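Long-range contact in Non-structural protein 3 (Porcine deltacoronavirus, PDB 6LN0), which is a multidomain viral replicase component whose macro domain and papain-like protease probably act on ADP-ribose and the viral polyprotein, respectively: residues K93-Y107 with I121-S134. Sequence-based numbering, arbitrary orientation.
Sequences KGSDPNVQELLYQAY and ILGAGIFGCNPVHS
The phenol of Y107 reaches across to the start of the 121-134 segment, where its OH accepts the backbone N-H of L122 in a nearly straight bond (L122 N to Y107 OH 3.1 Å, 160° at the hydrogen). L122 meets the same ring from the opposite direction: its CD1 lies over one face in a CH-pi contact, 3.9 Å from the ring centroid, and also touches A106 CB at 3.7 Å. A chi1 of -68° sets Y107 CG beside the backbone N and aims the ring across at L122.

L103 slides past L122 and wedges its two methyls around S134, CD1 and CD2 both lying 3.3 Å from S134 OG. That buried hydroxyl donates to the backbone carbonyl of L122, S134 OG to L122 O at 2.6 Å, approaching from above the carbonyl plane. One turn toward the N-terminal end of the helix, the Q100 amide crosses the H133 imidazole at a slant, planes 48° apart, with NE2 above one face toward the rim, while N130 CB covers the other face. V99 CG2 packs on C129 SG, which also sits against G94; the CA of G94 makes a C-H...O contact with G128 O. At the outer end K93 runs alongside F127, its CD 3.3 Å from F127 CD2.

In this macro domain the glycine-rich 123-128 loop is consistent with the phosphate-binding loop of ADP-ribose-binding relatives. It links strand 117-120 to helix 131-141, whose A137 and A141 pack on L103 and Y107; I121's backbone hydrogen-bonds to V152 of strand 146-152, its side chain touching helix 158-165.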
# COMPACT_ATOMS: atom_id res chain seq x y z
N LYS A 93 -21.63 32.24 -19.37
CA LYS A 93 -21.04 32.24 -20.70
C LYS A 93 -19.51 32.04 -20.68
O LYS A 93 -18.85 32.31 -21.69
CB LYS A 93 -21.41 33.52 -21.45
CG LYS A 93 -21.54 33.27 -22.96
CD LYS A 93 -22.14 34.46 -23.69
CE LYS A 93 -21.59 35.76 -23.16
NZ LYS A 93 -21.35 36.75 -24.26
N GLY A 94 -18.94 31.57 -19.58
CA GLY A 94 -17.56 31.13 -19.62
C GLY A 94 -16.53 32.19 -19.93
O GLY A 94 -15.42 31.86 -20.34
N SER A 95 -16.87 33.46 -19.74
CA SER A 95 -15.98 34.56 -20.07
C SER A 95 -15.95 35.58 -18.95
O SER A 95 -15.81 36.78 -19.20
CB SER A 95 -16.40 35.23 -21.38
OG SER A 95 -16.37 34.30 -22.44
N ASP A 96 -16.07 35.12 -17.71
CA ASP A 96 -16.34 36.03 -16.61
C ASP A 96 -16.02 35.32 -15.30
O ASP A 96 -16.04 34.08 -15.24
CB ASP A 96 -17.81 36.47 -16.61
CG ASP A 96 -18.72 35.46 -15.92
OD1 ASP A 96 -19.01 34.41 -16.54
OD2 ASP A 96 -19.11 35.71 -14.75
N PRO A 97 -15.72 36.08 -14.25
CA PRO A 97 -15.52 35.48 -12.93
C PRO A 97 -16.81 35.47 -12.11
O PRO A 97 -17.60 36.41 -12.12
CB PRO A 97 -14.46 36.39 -12.28
CG PRO A 97 -14.32 37.60 -13.23
CD PRO A 97 -15.43 37.52 -14.23
N ASN A 98 -17.03 34.35 -11.42
CA ASN A 98 -16.19 33.17 -11.61
C ASN A 98 -17.02 32.11 -12.31
O ASN A 98 -18.05 31.68 -11.79
CB ASN A 98 -15.65 32.64 -10.28
CG ASN A 98 -14.70 31.47 -10.46
OD1 ASN A 98 -14.58 30.62 -9.58
ND2 ASN A 98 -14.03 31.42 -11.61
N VAL A 99 -16.57 31.69 -13.49
CA VAL A 99 -17.42 30.84 -14.31
C VAL A 99 -17.62 29.46 -13.69
O VAL A 99 -18.68 28.86 -13.85
CB VAL A 99 -16.85 30.73 -15.74
CG1 VAL A 99 -15.51 30.02 -15.73
CG2 VAL A 99 -17.84 29.97 -16.58
N GLN A 100 -16.62 28.94 -12.97
CA GLN A 100 -16.78 27.59 -12.44
C GLN A 100 -17.62 27.54 -11.17
O GLN A 100 -18.17 26.48 -10.85
CB GLN A 100 -15.41 26.96 -12.17
CG GLN A 100 -14.48 27.10 -13.35
CD GLN A 100 -13.03 27.03 -12.93
OE1 GLN A 100 -12.17 27.67 -13.54
NE2 GLN A 100 -12.75 26.25 -11.89
N GLU A 101 -17.76 28.66 -10.47
CA GLU A 101 -18.77 28.76 -9.43
C GLU A 101 -20.17 28.76 -10.04
O GLU A 101 -21.03 27.95 -9.66
CB GLU A 101 -18.52 30.01 -8.58
CG GLU A 101 -19.70 30.49 -7.73
CD GLU A 101 -19.90 29.67 -6.45
OE1 GLU A 101 -19.15 28.69 -6.24
OE2 GLU A 101 -20.81 30.02 -5.66
N LEU A 102 -20.41 29.65 -11.01
CA LEU A 102 -21.70 29.69 -11.69
C LEU A 102 -22.01 28.38 -12.39
O LEU A 102 -23.18 27.98 -12.48
CB LEU A 102 -21.72 30.85 -12.70
CG LEU A 102 -21.06 32.19 -12.35
CD1 LEU A 102 -21.45 33.27 -13.34
CD2 LEU A 102 -21.39 32.64 -10.93
N LEU A 103 -20.99 27.69 -12.90
CA LEU A 103 -21.19 26.34 -13.41
C LEU A 103 -21.69 25.42 -12.30
O LEU A 103 -22.63 24.64 -12.49
CB LEU A 103 -19.88 25.80 -13.99
CG LEU A 103 -19.65 25.88 -15.51
CD1 LEU A 103 -18.43 25.07 -15.89
CD2 LEU A 103 -20.88 25.40 -16.29
N TYR A 104 -21.07 25.51 -11.12
CA TYR A 104 -21.45 24.64 -10.01
C TYR A 104 -22.85 24.97 -9.52
O TYR A 104 -23.64 24.06 -9.24
CB TYR A 104 -20.45 24.76 -8.85
CG TYR A 104 -21.01 24.25 -7.54
CD1 TYR A 104 -21.02 22.89 -7.25
CD2 TYR A 104 -21.54 25.12 -6.60
CE1 TYR A 104 -21.54 22.42 -6.06
CE2 TYR A 104 -22.06 24.66 -5.41
CZ TYR A 104 -22.06 23.31 -5.14
OH TYR A 104 -22.58 22.85 -3.96
N GLN A 105 -23.18 26.25 -9.40
CA GLN A 105 -24.53 26.58 -8.99
C GLN A 105 -25.55 26.38 -10.11
O GLN A 105 -26.76 26.50 -9.86
CB GLN A 105 -24.58 28.01 -8.44
CG GLN A 105 -23.84 28.20 -7.10
CD GLN A 105 -24.65 27.75 -5.89
OE1 GLN A 105 -25.88 27.69 -5.94
NE2 GLN A 105 -23.95 27.42 -4.80
N ALA A 106 -25.11 26.07 -11.33
CA ALA A 106 -26.06 25.68 -12.37
C ALA A 106 -26.47 24.23 -12.22
O ALA A 106 -27.65 23.90 -12.33
CB ALA A 106 -25.47 25.93 -13.76
N TYR A 107 -25.51 23.34 -11.94
CA TYR A 107 -25.87 21.94 -11.75
C TYR A 107 -26.58 21.72 -10.42
O TYR A 107 -27.45 20.84 -10.31
CB TYR A 107 -24.62 21.07 -11.81
CG TYR A 107 -24.00 20.98 -13.17
CD1 TYR A 107 -23.03 21.89 -13.56
CD2 TYR A 107 -24.37 19.99 -14.07
CE1 TYR A 107 -22.45 21.81 -14.80
CE2 TYR A 107 -23.79 19.90 -15.31
CZ TYR A 107 -22.83 20.82 -15.67
OH TYR A 107 -22.24 20.74 -16.92
N ILE A 121 -24.00 18.48 -21.53
CA ILE A 121 -22.95 19.14 -20.75
C ILE A 121 -23.04 20.64 -20.98
O ILE A 121 -23.17 21.10 -22.12
CB ILE A 121 -21.57 18.58 -21.14
CG1 ILE A 121 -21.50 17.11 -20.77
CG2 ILE A 121 -20.47 19.36 -20.44
CD1 ILE A 121 -20.47 16.38 -21.55
N LEU A 122 -23.03 21.40 -19.89
CA LEU A 122 -23.23 22.83 -19.97
C LEU A 122 -21.97 23.51 -20.48
O LEU A 122 -20.86 23.03 -20.28
CB LEU A 122 -23.62 23.41 -18.60
CG LEU A 122 -24.74 22.76 -17.78
CD1 LEU A 122 -25.12 23.65 -16.60
CD2 LEU A 122 -25.99 22.45 -18.64
N GLY A 123 -22.16 24.64 -21.17
CA GLY A 123 -21.02 25.38 -21.67
C GLY A 123 -20.45 24.86 -22.97
O GLY A 123 -19.23 24.96 -23.18
N ALA A 124 -21.28 24.31 -23.85
CA ALA A 124 -20.85 24.06 -25.21
C ALA A 124 -21.00 25.34 -26.04
O ALA A 124 -21.60 26.33 -25.62
CB ALA A 124 -21.63 22.90 -25.83
N GLY A 125 -20.42 25.32 -27.24
CA GLY A 125 -20.38 26.48 -28.09
C GLY A 125 -19.04 27.20 -28.01
O GLY A 125 -18.24 27.00 -27.10
N ILE A 126 -18.80 28.06 -29.01
CA ILE A 126 -17.61 28.91 -29.00
C ILE A 126 -17.70 30.03 -27.97
O ILE A 126 -16.70 30.70 -27.70
CB ILE A 126 -17.33 29.50 -30.41
CG1 ILE A 126 -18.54 30.29 -30.94
CG2 ILE A 126 -16.91 28.38 -31.36
CD1 ILE A 126 -18.67 31.75 -30.46
N PHE A 127 -18.90 30.26 -27.43
CA PHE A 127 -19.09 31.13 -26.28
C PHE A 127 -19.09 30.36 -24.97
O PHE A 127 -19.52 30.88 -23.94
CB PHE A 127 -20.39 31.92 -26.44
CG PHE A 127 -20.19 33.30 -27.00
CD1 PHE A 127 -18.99 33.64 -27.62
CD2 PHE A 127 -21.18 34.26 -26.89
CE1 PHE A 127 -18.79 34.92 -28.14
CE2 PHE A 127 -20.99 35.54 -27.39
CZ PHE A 127 -19.79 35.87 -28.01
N GLY A 128 -18.58 29.13 -24.98
CA GLY A 128 -18.84 28.17 -23.92
C GLY A 128 -17.85 28.20 -22.78
O GLY A 128 -17.32 29.25 -22.40
N CYS A 129 -17.63 27.02 -22.21
CA CYS A 129 -16.78 26.86 -21.04
C CYS A 129 -15.94 25.61 -21.22
O CYS A 129 -16.29 24.71 -21.99
CB CYS A 129 -17.59 26.76 -19.75
SG CYS A 129 -18.88 28.02 -19.57
N ASN A 130 -14.81 25.58 -20.52
CA ASN A 130 -13.95 24.41 -20.52
C ASN A 130 -14.75 23.18 -20.08
O ASN A 130 -15.27 23.17 -18.95
CB ASN A 130 -12.77 24.65 -19.59
CG ASN A 130 -11.60 23.74 -19.90
OD1 ASN A 130 -11.78 22.57 -20.21
ND2 ASN A 130 -10.39 24.29 -19.81
N PRO A 131 -14.87 22.15 -20.91
CA PRO A 131 -15.70 20.99 -20.53
C PRO A 131 -15.17 20.24 -19.33
O PRO A 131 -15.94 19.51 -18.69
CB PRO A 131 -15.68 20.11 -21.78
CG PRO A 131 -14.37 20.40 -22.39
CD PRO A 131 -14.13 21.89 -22.16
N VAL A 132 -13.88 20.36 -19.01
CA VAL A 132 -13.40 19.69 -17.81
C VAL A 132 -13.92 20.40 -16.57
O VAL A 132 -14.18 19.75 -15.55
CB VAL A 132 -11.86 19.58 -17.84
CG1 VAL A 132 -11.20 20.91 -17.55
CG2 VAL A 132 -11.39 18.53 -16.83
N HIS A 133 -14.13 21.71 -16.63
CA HIS A 133 -14.76 22.41 -15.51
C HIS A 133 -16.22 22.03 -15.37
O HIS A 133 -16.71 21.81 -14.25
CB HIS A 133 -14.60 23.93 -15.67
CG HIS A 133 -13.19 24.37 -15.90
ND1 HIS A 133 -12.84 25.69 -16.07
CD2 HIS A 133 -12.04 23.66 -15.98
CE1 HIS A 133 -11.54 25.78 -16.25
NE2 HIS A 133 -11.03 24.56 -16.21
N SER A 134 -16.94 21.97 -16.51
CA SER A 134 -18.33 21.55 -16.47
C SER A 134 -18.48 20.15 -15.90
O SER A 134 -19.30 19.92 -15.01
CB SER A 134 -18.97 21.62 -17.86
OG SER A 134 -19.61 22.88 -18.03